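Local coordinates for protein CMP-sialic acid transporter 1 (Zea mays, PDB 6I1R) that probably carries CMP-sialic acid across the Golgi membrane into the lumen, and is captured here facing outward with CMP bound, at residues A8-L13 with V263-M268; V72-V77 with T180-K185; F90-Y95 with S99-M104; I114-R117 with K123-N126. The protein carries 5 engineered substitutions. All coordinates share one frame; numbering follows the deposited sequence.

Contact 1: A8-L13 with V263-M268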
loop_
_atom_site.group_PDB
_atom_site.type_symbol
_atom_site.label_atom_id
_atom_site.label_comp_id
_atom_site.label_asym_id
_atom_site.label_seq_id
_atom_site.Cartn_x
_atom_site.Cartn_y
_atom_site.Cartn_z
ATOM N N ALA B 8 13.214 -10.937 -25.900
ATOM C CA ALA B 8 12.710 -12.117 -25.195
ATOM C C ALA B 8 13.160 -12.076 -23.730
ATOM O O ALA B 8 12.383 -12.394 -22.828
ATOM C CB ALA B 8 13.189 -13.373 -25.882
ATOM N N LEU B 9 14.413 -11.683 -23.508
ATOM C CA LEU B 9 14.979 -11.601 -22.161
ATOM C C LEU B 9 14.269 -10.496 -21.368
ATOM O O LEU B 9 14.002 -10.664 -20.178
ATOM C CB LEU B 9 16.485 -11.334 -22.262
ATOM C CG LEU B 9 17.242 -11.257 -20.935
ATOM C CD1 LEU B 9 17.119 -12.558 -20.153
ATOM C CD2 LEU B 9 18.705 -10.913 -21.170
ATOM N N LEU B 10 13.968 -9.379 -22.026
ATOM C CA LEU B 10 13.219 -8.293 -21.390
ATOM C C LEU B 10 11.840 -8.808 -20.963
ATOM O O LEU B 10 11.371 -8.484 -19.877
ATOM C CB LEU B 10 13.097 -7.112 -22.360
ATOM C CG LEU B 10 12.297 -5.911 -21.853
ATOM C CD1 LEU B 10 12.853 -5.397 -20.534
ATOM C CD2 LEU B 10 12.281 -4.797 -22.889
ATOM N N THR B 11 11.204 -9.613 -21.812
ATOM C CA THR B 11 9.911 -10.217 -21.480
ATOM C C THR B 11 10.061 -11.091 -20.229
ATOM O O THR B 11 9.280 -10.963 -19.286
ATOM C CB THR B 11 9.347 -11.013 -22.665
ATOM O OG1 THR B 11 9.216 -10.117 -23.768
ATOM C CG2 THR B 11 8.010 -11.656 -22.370
ATOM N N ILE B 12 11.068 -11.962 -20.222
ATOM C CA ILE B 12 11.307 -12.846 -19.081
ATOM C C ILE B 12 11.504 -11.998 -17.817
ATOM O O ILE B 12 10.894 -12.281 -16.787
ATOM C CB ILE B 12 12.504 -13.787 -19.343
ATOM C CG1 ILE B 12 12.196 -14.819 -20.433
ATOM C CG2 ILE B 12 12.968 -14.459 -18.057
ATOM C CD1 ILE B 12 11.038 -15.743 -20.117
ATOM N N LEU B 13 12.327 -10.955 -17.898
ATOM C CA LEU B 13 12.694 -10.193 -16.700
ATOM C C LEU B 13 11.606 -9.170 -16.340
ATOM O O LEU B 13 11.451 -8.856 -15.166
ATOM C CB LEU B 13 14.053 -9.514 -16.914
ATOM C CG LEU B 13 15.269 -10.445 -16.897
ATOM C CD1 LEU B 13 16.551 -9.664 -17.137
ATOM C CD2 LEU B 13 15.360 -11.214 -15.587
ATOM N N VAL B 263 7.390 -2.373 -26.594
ATOM C CA VAL B 263 5.995 -2.504 -26.132
ATOM C C VAL B 263 5.454 -3.906 -26.449
ATOM O O VAL B 263 4.499 -4.338 -25.808
ATOM C CB VAL B 263 5.073 -1.403 -26.696
ATOM C CG1 VAL B 263 5.482 -0.021 -26.206
ATOM C CG2 VAL B 263 4.979 -1.429 -28.213
ATOM N N TYR B 264 6.031 -4.617 -27.419
ATOM C CA TYR B 264 5.660 -6.024 -27.617
ATOM C C TYR B 264 6.231 -6.866 -26.466
ATOM O O TYR B 264 5.555 -7.764 -25.972
ATOM C CB TYR B 264 6.097 -6.534 -28.995
ATOM C CG TYR B 264 5.027 -6.446 -30.057
ATOM C CD1 TYR B 264 4.111 -7.471 -30.237
ATOM C CD2 TYR B 264 4.919 -5.336 -30.878
ATOM C CE1 TYR B 264 3.123 -7.399 -31.206
ATOM C CE2 TYR B 264 3.938 -5.247 -31.853
ATOM C CZ TYR B 264 3.035 -6.282 -32.018
ATOM O OH TYR B 264 2.066 -6.193 -32.975
ATOM N N SER B 265 7.453 -6.562 -26.028
ATOM C CA SER B 265 8.079 -7.279 -24.905
ATOM C C SER B 265 7.277 -7.056 -23.617
ATOM O O SER B 265 6.968 -8.009 -22.900
ATOM C CB SER B 265 9.517 -6.864 -24.718
ATOM O OG SER B 265 10.285 -7.134 -25.880
ATOM N N THR B 266 6.958 -5.792 -23.344
ATOM C CA THR B 266 6.218 -5.377 -22.147
ATOM C C THR B 266 4.836 -6.040 -22.122
ATOM O O THR B 266 4.381 -6.510 -21.078
ATOM C CB THR B 266 6.051 -3.852 -22.100
ATOM O OG1 THR B 266 7.064 -3.249 -22.906
ATOM C CG2 THR B 266 6.129 -3.290 -20.698
ATOM N N SER B 267 4.175 -6.050 -23.277
ATOM C CA SER B 267 2.832 -6.611 -23.403
ATOM C C SER B 267 2.864 -8.121 -23.137
ATOM O O SER B 267 2.047 -8.634 -22.372
ATOM C CB SER B 267 2.246 -6.305 -24.759
ATOM O OG SER B 267 2.065 -4.906 -24.928
ATOM N N MET B 268 3.818 -8.814 -23.754
ATOM C CA MET B 268 3.932 -10.273 -23.626
ATOM C C MET B 268 4.358 -10.648 -22.200
ATOM O O MET B 268 4.078 -11.759 -21.744
ATOM C CB MET B 268 4.949 -10.842 -24.621
ATOM C CG MET B 268 4.551 -10.670 -26.076
ATOM S SD MET B 268 2.913 -11.333 -26.455
ATOM C CE MET B 268 2.480 -10.319 -27.867
#
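T11 and S265 meet where helix 3-24 runs close to helix 259-279, a predicted membrane span, their CA atoms 4.9 Å apart. The axes of 8-13 and 263-268 approach to 8.1 Å and cross at -34°, roughly parallel. The polar share of the contact belongs to the hydroxyls. T11 OG1 stands 3.2 Å from S265 O, but it also hydrogen-bonds to A7 O one turn earlier in its own helix, and the single proton cannot be assigned to one of the two acceptors. S265 OG has V261 O of its own helix and A7 O across the contact within hydrogen-bonding reach.

Small hydroxyl residues at the crossing let helix 3-24 and helix 259-279 come close, in a transporter whose fold belongs to the drug/metabolite transporter clan.

The apolar share flanks this polar centre. T11 CG2, placed anti to the backbone N (OG1 at chi1 -58°), rests 3.9 Å from M268 CB, while M268's bent chain carries its thioether away toward C296 and L300 of helix 287-304. L10, its CG anti to the backbone N (chi1 178°), is directed at the partner helix and sets CD2 3.9 Å from S265 CB. Its side chain also packs on T246 and L253 of helix 234-256, which places the leucine at a junction of three helices.

Contact 2: V72-V77 with T180-K185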
loop_
_atom_site.group_PDB
_atom_site.type_symbol
_atom_site.label_atom_id
_atom_site.label_comp_id
_atom_site.label_asym_id
_atom_site.label_seq_id
_atom_site.Cartn_x
_atom_site.Cartn_y
_atom_site.Cartn_z
ATOM N N VAL B 72 24.270 17.241 -24.592
ATOM C CA VAL B 72 24.187 16.637 -23.252
ATOM C C VAL B 72 22.874 17.070 -22.584
ATOM O O VAL B 72 22.190 16.252 -21.972
ATOM C CB VAL B 72 25.410 16.999 -22.381
ATOM C CG1 VAL B 72 25.244 16.526 -20.943
ATOM C CG2 VAL B 72 26.707 16.455 -22.966
ATOM N N ARG B 73 22.516 18.346 -22.729
ATOM C CA ARG B 73 21.348 18.932 -22.047
ATOM C C ARG B 73 20.043 18.254 -22.489
ATOM O O ARG B 73 19.036 18.354 -21.791
ATOM C CB ARG B 73 21.262 20.434 -22.344
ATOM C CG ARG B 73 20.816 20.748 -23.766
ATOM C CD ARG B 73 21.283 22.078 -24.320
ATOM N NE ARG B 73 20.340 23.169 -24.219
ATOM C CZ ARG B 73 20.651 24.450 -24.043
ATOM N NH1 ARG B 73 19.722 25.266 -23.580
ATOM N NH2 ARG B 73 21.861 24.914 -24.305
ATOM N N LEU B 74 20.043 17.594 -23.647
ATOM C CA LEU B 74 18.817 16.993 -24.193
ATOM C C LEU B 74 18.399 15.755 -23.384
ATOM O O LEU B 74 17.245 15.337 -23.465
ATOM C CB LEU B 74 19.032 16.633 -25.669
ATOM C CG LEU B 74 18.487 17.642 -26.678
ATOM C CD1 LEU B 74 19.141 19.003 -26.500
ATOM C CD2 LEU B 74 18.678 17.137 -28.100
ATOM N N TYR B 75 19.309 15.179 -22.599
ATOM C CA TYR B 75 18.987 13.985 -21.806
ATOM C C TYR B 75 18.149 14.358 -20.573
ATOM O O TYR B 75 17.722 13.467 -19.834
ATOM C CB TYR B 75 20.269 13.240 -21.419
ATOM C CG TYR B 75 20.941 12.537 -22.572
ATOM C CD1 TYR B 75 21.842 13.202 -23.389
ATOM C CD2 TYR B 75 20.669 11.209 -22.856
ATOM C CE1 TYR B 75 22.461 12.564 -24.453
ATOM C CE2 TYR B 75 21.279 10.557 -23.915
ATOM C CZ TYR B 75 22.178 11.237 -24.718
ATOM O OH TYR B 75 22.784 10.606 -25.766
ATOM N N VAL B 76 17.898 15.649 -20.356
ATOM C CA VAL B 76 17.041 16.096 -19.250
ATOM C C VAL B 76 15.587 15.728 -19.578
ATOM O O VAL B 76 14.833 15.310 -18.698
ATOM C CB VAL B 76 17.176 17.612 -18.987
ATOM C CG1 VAL B 76 16.329 18.057 -17.803
ATOM C CG2 VAL B 76 18.620 18.048 -18.782
ATOM N N VAL B 77 15.222 15.861 -20.853
ATOM C CA VAL B 77 13.816 15.885 -21.282
ATOM C C VAL B 77 13.081 14.643 -20.756
ATOM O O VAL B 77 12.059 14.787 -20.087
ATOM C CB VAL B 77 13.693 16.033 -22.813
ATOM C CG1 VAL B 77 12.264 15.830 -23.299
ATOM C CG2 VAL B 77 14.229 17.377 -23.289
ATOM N N THR B 180 13.446 9.131 -25.948
ATOM C CA THR B 180 14.661 8.403 -25.577
ATOM C C THR B 180 15.281 7.780 -26.835
ATOM O O THR B 180 16.466 7.978 -27.106
ATOM C CB THR B 180 14.370 7.361 -24.488
ATOM O OG1 THR B 180 13.836 8.050 -23.356
ATOM C CG2 THR B 180 15.595 6.576 -24.071
ATOM N N GLU B 181 14.471 7.053 -27.603
ATOM C CA GLU B 181 14.928 6.435 -28.855
ATOM C C GLU B 181 15.584 7.497 -29.744
ATOM O O GLU B 181 16.652 7.263 -30.317
ATOM C CB GLU B 181 13.764 5.770 -29.594
ATOM C CG GLU B 181 14.168 5.142 -30.918
ATOM C CD GLU B 181 13.230 4.069 -31.444
ATOM O OE1 GLU B 181 12.168 3.853 -30.827
ATOM O OE2 GLU B 181 13.561 3.455 -32.476
ATOM N N TYR B 182 14.933 8.653 -29.855
ATOM C CA TYR B 182 15.484 9.771 -30.616
ATOM C C TYR B 182 16.913 10.050 -30.132
ATOM O O TYR B 182 17.837 10.084 -30.943
ATOM C CB TYR B 182 14.575 11.000 -30.512
ATOM C CG TYR B 182 15.235 12.314 -30.847
ATOM C CD1 TYR B 182 15.614 12.613 -32.146
ATOM C CD2 TYR B 182 15.476 13.264 -29.868
ATOM C CE1 TYR B 182 16.220 13.819 -32.463
ATOM C CE2 TYR B 182 16.080 14.475 -30.168
ATOM C CZ TYR B 182 16.454 14.753 -31.470
ATOM O OH TYR B 182 17.051 15.942 -31.776
ATOM N N LEU B 183 17.090 10.199 -28.820
ATOM C CA LEU B 183 18.395 10.558 -28.248
ATOM C C LEU B 183 19.445 9.490 -28.587
ATOM O O LEU B 183 20.549 9.834 -29.010
ATOM C CB LEU B 183 18.271 10.738 -26.730
ATOM C CG LEU B 183 17.506 11.975 -26.258
ATOM C CD1 LEU B 183 17.523 12.072 -24.740
ATOM C CD2 LEU B 183 18.070 13.247 -26.873
ATOM N N MET B 184 19.115 8.214 -28.403
ATOM C CA MET B 184 20.086 7.138 -28.655
ATOM C C MET B 184 20.503 7.161 -30.133
ATOM O O MET B 184 21.690 7.066 -30.451
ATOM C CB MET B 184 19.517 5.751 -28.331
ATOM C CG MET B 184 18.813 5.642 -26.990
ATOM S SD MET B 184 19.687 6.453 -25.630
ATOM C CE MET B 184 20.907 5.198 -25.247
ATOM N N LYS B 185 19.520 7.301 -31.021
ATOM C CA LYS B 185 19.734 7.116 -32.460
ATOM C C LYS B 185 20.196 8.420 -33.128
ATOM O O LYS B 185 20.653 8.377 -34.272
ATOM C CB LYS B 185 18.457 6.596 -33.131
ATOM C CG LYS B 185 18.195 5.107 -32.951
ATOM C CD LYS B 185 16.832 4.671 -33.444
ATOM C CE LYS B 185 16.458 3.273 -33.003
ATOM N NZ LYS B 185 17.074 2.228 -33.853
#
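Y75 and L183 mark the backbones' nearest approach, 7.3 Å between CA atoms, where the 3-10 turn 73-75 ahead of helix 76-92 faces helix 160-186. L183 is the central residue of this contact, and its two methyls do different work. CD1 sits over one face of the Y75 ring, 4.2 Å from the centroid and 27° off the normal, a CH-pi contact in which the two side chains run antiparallel past one another. The same methyl lies 3.5 Å from L74 O. CD2 turns instead to the base of the neighbouring leucine, 3.7 Å from L74 CB.

Farther out, L74 extends its CD2 to the Y182 ring, 4.3 Å from CE2, meeting it at a slant, neither flat over the ring nor at its rim. Y75 owes its position to a first torsion of -71°, which sets the ring anti to its own carbonyl carbon; V72 O lies in the ring's plane at an edge, and Q194 and Q197 of helix 191-216 pack against the same side chain. With a serine in its place, the face on which L183 CD1 rests would be gone, and the leucine would probably lose the support on its CD1 side, though CD2 would keep L74.

Apolar groups carry most of the contact, with no hydrogen bond or salt bridge between the segments. The seam therefore depends on fit of shape and on a CH-pi contact, and not on directional polar bonds.

Contact 3: F90-Y95 with S99-M104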
loop_
_atom_site.group_PDB
_atom_site.type_symbol
_atom_site.label_atom_id
_atom_site.label_comp_id
_atom_site.label_asym_id
_atom_site.label_seq_id
_atom_site.Cartn_x
_atom_site.Cartn_y
_atom_site.Cartn_z
ATOM N N PHE B 90 -0.574 10.003 -10.466
ATOM C CA PHE B 90 -1.127 10.182 -9.126
ATOM C C PHE B 90 -2.475 10.903 -9.215
ATOM O O PHE B 90 -3.430 10.513 -8.543
ATOM C CB PHE B 90 -0.176 10.959 -8.212
ATOM C CG PHE B 90 -0.762 11.255 -6.854
ATOM C CD1 PHE B 90 -1.088 10.224 -5.986
ATOM C CD2 PHE B 90 -1.014 12.558 -6.451
ATOM C CE1 PHE B 90 -1.636 10.489 -4.740
ATOM C CE2 PHE B 90 -1.563 12.822 -5.205
ATOM C CZ PHE B 90 -1.873 11.788 -4.352
ATOM N N ALA B 91 -2.541 11.944 -10.044
ATOM C CA ALA B 91 -3.774 12.706 -10.214
ATOM C C ALA B 91 -4.904 11.770 -10.669
ATOM O O ALA B 91 -5.990 11.789 -10.091
ATOM C CB ALA B 91 -3.558 13.837 -11.190
ATOM N N THR B 92 -4.624 10.940 -11.674
ATOM C CA THR B 92 -5.623 10.034 -12.266
ATOM C C THR B 92 -6.278 9.178 -11.175
ATOM O O THR B 92 -7.503 9.176 -11.027
ATOM C CB THR B 92 -4.997 9.129 -13.335
ATOM O OG1 THR B 92 -4.136 9.915 -14.161
ATOM C CG2 THR B 92 -6.031 8.440 -14.199
ATOM N N LEU B 93 -5.447 8.491 -10.394
ATOM C CA LEU B 93 -5.901 7.518 -9.389
ATOM C C LEU B 93 -6.856 8.159 -8.371
ATOM O O LEU B 93 -7.507 7.430 -7.624
ATOM C CB LEU B 93 -4.677 6.923 -8.682
ATOM C CG LEU B 93 -3.841 5.947 -9.511
ATOM C CD1 LEU B 93 -2.444 5.795 -8.928
ATOM C CD2 LEU B 93 -4.523 4.590 -9.617
ATOM N N THR B 94 -6.949 9.492 -8.318
ATOM C CA THR B 94 -7.905 10.150 -7.413
ATOM C C THR B 94 -9.276 10.291 -8.090
ATOM O O THR B 94 -10.194 10.840 -7.486
ATOM C CB THR B 94 -7.392 11.510 -6.918
ATOM O OG1 THR B 94 -7.470 12.459 -7.982
ATOM C CG2 THR B 94 -5.976 11.451 -6.389
ATOM N N TYR B 95 -9.422 9.816 -9.328
ATOM C CA TYR B 95 -10.739 9.742 -9.976
ATOM C C TYR B 95 -11.118 8.287 -10.290
ATOM O O TYR B 95 -12.305 7.974 -10.357
ATOM C CB TYR B 95 -10.764 10.581 -11.256
ATOM C CG TYR B 95 -10.552 12.061 -11.054
ATOM C CD1 TYR B 95 -9.275 12.598 -11.009
ATOM C CD2 TYR B 95 -11.624 12.930 -10.926
ATOM C CE1 TYR B 95 -9.069 13.958 -10.834
ATOM C CE2 TYR B 95 -11.436 14.293 -10.750
ATOM C CZ TYR B 95 -10.153 14.809 -10.704
ATOM O OH TYR B 95 -9.953 16.148 -10.531
ATOM N N SER B 99 -7.682 -0.540 -11.145
ATOM C CA SER B 99 -7.990 -1.467 -12.239
ATOM C C SER B 99 -8.336 -0.681 -13.511
ATOM O O SER B 99 -7.777 -0.945 -14.577
ATOM C CB SER B 99 -9.095 -2.419 -11.856
ATOM O OG SER B 99 -10.215 -1.719 -11.338
ATOM N N THR B 100 -9.244 0.285 -13.385
ATOM C CA THR B 100 -9.595 1.180 -14.494
ATOM C C THR B 100 -8.326 1.857 -15.033
ATOM O O THR B 100 -8.151 1.982 -16.244
ATOM C CB THR B 100 -10.645 2.211 -14.055
ATOM O OG1 THR B 100 -11.836 1.506 -13.700
ATOM C CG2 THR B 100 -10.965 3.237 -15.122
ATOM N N TYR B 101 -7.452 2.278 -14.121
ATOM C CA TYR B 101 -6.182 2.934 -14.469
ATOM C C TYR B 101 -5.250 1.926 -15.159
ATOM O O TYR B 101 -4.612 2.254 -16.164
ATOM C CB TYR B 101 -5.574 3.573 -13.213
ATOM C CG TYR B 101 -4.093 3.863 -13.249
ATOM C CD1 TYR B 101 -3.576 4.927 -13.975
ATOM C CD2 TYR B 101 -3.204 3.094 -12.513
ATOM C CE1 TYR B 101 -2.215 5.201 -13.992
ATOM C CE2 TYR B 101 -1.843 3.354 -12.520
ATOM C CZ TYR B 101 -1.345 4.412 -13.259
ATOM O OH TYR B 101 -0.002 4.647 -13.256
ATOM N N GLN B 102 -5.191 0.703 -14.638
ATOM C CA GLN B 102 -4.324 -0.338 -15.193
ATOM C C GLN B 102 -4.739 -0.668 -16.632
ATOM O O GLN B 102 -3.879 -0.944 -17.469
ATOM C CB GLN B 102 -4.372 -1.598 -14.327
ATOM N N ILE B 103 -6.041 -0.631 -16.922
ATOM C CA ILE B 103 -6.552 -1.072 -18.225
ATOM C C ILE B 103 -6.488 0.088 -19.233
ATOM O O ILE B 103 -6.324 -0.147 -20.429
ATOM C CB ILE B 103 -7.969 -1.674 -18.091
ATOM C CG1 ILE B 103 -8.271 -2.664 -19.220
ATOM C CG2 ILE B 103 -9.037 -0.594 -17.995
ATOM C CD1 ILE B 103 -9.317 -3.699 -18.869
ATOM N N MET B 104 -6.608 1.329 -18.761
ATOM C CA MET B 104 -6.367 2.502 -19.617
ATOM C C MET B 104 -4.889 2.547 -20.035
ATOM O O MET B 104 -4.539 3.225 -20.997
ATOM C CB MET B 104 -6.717 3.808 -18.893
ATOM C CG MET B 104 -8.204 4.106 -18.848
ATOM S SD MET B 104 -8.562 5.792 -18.275
ATOM C CE MET B 104 -7.793 5.770 -16.656
#
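Y101 offers one face of its ring to L93, whose CG stands 4.2 Å above the ring plane, displaced toward the rim. The branch that touches is CD2, 3.5 Å from Y101 CD2, and the two side chains cross at a slant. T92 CG2 reaches the same ring obliquely. On the other flat group, T92 O lies in the plane of the Y95 ring, at its edge. Y101 gets there with CG anti to the backbone N (chi1 159°), which swings the ring toward the preceding helix. An alanine here would strip away the face that L93 packs on, and the leucine's CD2 would probably be left over a gap between the two helices.

A second apolar touch runs from T92 CG2 to M104 CE, tip to tip at 4.0 Å, the methionine chain bent at its last torsion. T92 OG1 itself hydrogen-bonds back to V88 O. Two helices consecutive in the chain are joined here by a short turn: where helix 76-92 gives way to it, A91 O takes both T94 N and T94 OG1, the latter at 2.7 Å, while D97 OD1 in the turn bonds with the hydroxyls of S99 and T100.

Around this turn, L165 of helix 160-186 packs on T92 and Y95, and helix 126-143 meets I103. The second subunit also meets it: its G222 N hydrogen-bonds to T94 OG1, and its L221 packs on F90, T94 and Y95.

Contact 4: I114-R117 with K123-N126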
loop_
_atom_site.group_PDB
_atom_site.type_symbol
_atom_site.label_atom_id
_atom_site.label_comp_id
_atom_site.label_asym_id
_atom_site.label_seq_id
_atom_site.Cartn_x
_atom_site.Cartn_y
_atom_site.Cartn_z
ATOM N N ILE B 114 1.612 6.025 -32.676
ATOM C CA ILE B 114 1.396 7.306 -33.365
ATOM C C ILE B 114 2.686 8.138 -33.331
ATOM O O ILE B 114 3.123 8.634 -34.365
ATOM C CB ILE B 114 0.199 8.065 -32.752
ATOM C CG1 ILE B 114 -1.125 7.339 -33.012
ATOM C CG2 ILE B 114 0.153 9.504 -33.249
ATOM C CD1 ILE B 114 -2.219 7.679 -32.029
ATOM N N LEU B 115 3.287 8.287 -32.151
ATOM C CA LEU B 115 4.478 9.139 -31.995
ATOM C C LEU B 115 5.678 8.524 -32.729
ATOM O O LEU B 115 6.557 9.254 -33.191
ATOM C CB LEU B 115 4.773 9.338 -30.504
ATOM C CG LEU B 115 3.904 10.381 -29.799
ATOM C CD1 LEU B 115 3.955 10.206 -28.289
ATOM C CD2 LEU B 115 4.323 11.792 -30.186
ATOM N N PHE B 116 5.715 7.197 -32.836
ATOM C CA PHE B 116 6.704 6.509 -33.675
ATOM C C PHE B 116 6.683 7.121 -35.082
ATOM O O PHE B 116 7.723 7.458 -35.645
ATOM C CB PHE B 116 6.410 5.007 -33.731
ATOM C CG PHE B 116 7.588 4.131 -34.078
ATOM C CD1 PHE B 116 8.670 4.035 -33.218
ATOM C CD2 PHE B 116 7.602 3.380 -35.244
ATOM C CE1 PHE B 116 9.750 3.223 -33.525
ATOM C CE2 PHE B 116 8.682 2.567 -35.548
ATOM C CZ PHE B 116 9.753 2.486 -34.688
ATOM N N ARG B 117 5.475 7.266 -35.622
ATOM C CA ARG B 117 5.264 7.861 -36.939
ATOM C C ARG B 117 5.564 9.365 -36.893
ATOM O O ARG B 117 6.261 9.879 -37.763
ATOM C CB ARG B 117 3.823 7.623 -37.404
ATOM C CG ARG B 117 3.423 8.415 -38.640
ATOM C CD ARG B 117 3.946 7.766 -39.906
ATOM N NE ARG B 117 3.085 6.661 -40.289
ATOM C CZ ARG B 117 3.163 5.985 -41.426
ATOM N NH1 ARG B 117 4.313 5.490 -41.848
ATOM N NH2 ARG B 117 2.069 5.814 -42.143
ATOM N N LYS B 123 8.163 4.380 -40.777
ATOM C CA LYS B 123 7.102 3.916 -41.675
ATOM C C LYS B 123 6.482 2.617 -41.143
ATOM O O LYS B 123 7.191 1.688 -40.749
ATOM C CB LYS B 123 7.635 3.676 -43.093
ATOM C CG LYS B 123 8.094 4.907 -43.871
ATOM C CD LYS B 123 7.504 6.227 -43.411
ATOM C CE LYS B 123 7.869 7.384 -44.316
ATOM N NZ LYS B 123 7.418 8.681 -43.758
ATOM N N LEU B 124 5.151 2.571 -41.174
ATOM C CA LEU B 124 4.369 1.412 -40.761
ATOM C C LEU B 124 3.389 1.049 -41.882
ATOM O O LEU B 124 2.670 1.916 -42.386
ATOM C CB LEU B 124 3.603 1.750 -39.478
ATOM C CG LEU B 124 4.432 1.796 -38.196
ATOM C CD1 LEU B 124 3.699 2.573 -37.111
ATOM C CD2 LEU B 124 4.770 0.392 -37.716
ATOM N N SER B 125 3.355 -0.226 -42.255
ATOM C CA SER B 125 2.339 -0.726 -43.177
ATOM C C SER B 125 0.961 -0.657 -42.504
ATOM O O SER B 125 0.860 -0.311 -41.325
ATOM C CB SER B 125 2.667 -2.123 -43.637
ATOM O OG SER B 125 2.999 -2.959 -42.541
ATOM N N ASN B 126 -0.094 -0.959 -43.259
ATOM C CA ASN B 126 -1.447 -1.019 -42.698
ATOM C C ASN B 126 -1.581 -2.287 -41.846
ATOM O O ASN B 126 -2.187 -2.254 -40.775
ATOM C CB ASN B 126 -2.529 -0.956 -43.782
ATOM C CG ASN B 126 -2.768 0.440 -44.318
ATOM O OD1 ASN B 126 -2.609 1.426 -43.603
ATOM N ND2 ASN B 126 -3.164 0.534 -45.577
#
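R117 lays its guanidinium against K123 and L124, a face to L124 CB and an edge to K123 CA. The L124 CB atom lies 4.5 Å from R117 NH1. K123 CA, near the plane of the group, comes to 3.2 Å from NH1, and K123 CB sits in plane at the edge as well. The arginine leaves its helix with CG anti to the backbone N and then doubles round, chi2 79° and chi3 80°, which brings the head over the loop instead of straight out. NH1 is close to L124 N, 3.1 Å away, but both are donors and no bond forms between them; the partner of NH1 is R122 O, through a weak hydrogen bond.

K123, bent at chi2, brings its CD to 3.6 Å from R117 NH1. Its ammonium stays 4.8 Å from that nitrogen, and two like charges so near each other are likely to disfavour a closer approach. R117 and L124 also touch a crystal neighbour, so the lattice may influence these positions.

Beside this polar group, F116 and L124 turn toward each other, CD2 of the ring 4.4 Å from the leucine CD1 and met obliquely. This is a short loop linking two successive helices: backbone hydrogen bonds between F116 and R122 tie it back onto helix 108-118, and S125 supplies the N-cap of the next helix. W129 of helix 126-143 packs on R117 and L124, and I260 of helix 259-279 packs on both F116 and L124.

In the fold
Each contact is only partly buried, but their places differ. Contact 1 lies nearest the centre of the chain, about 10 Å from it, and unites polar hydroxyls with methyls between distant helices; contact 4, about 20 Å out, sets arginine and lysine around a loop. Contacts 2 and 3 are mainly apolar, each built on a leucine over a tyrosine face, and both use helix 76-92, one near each end. Contacts 3 and 4 join neighbours in sequence, whereas 1 and 2 span long separations, and contact 1 encloses the other three. Contacts 2 and 4 touch through E181 and F116. Contact 3 alone borders the second subunit.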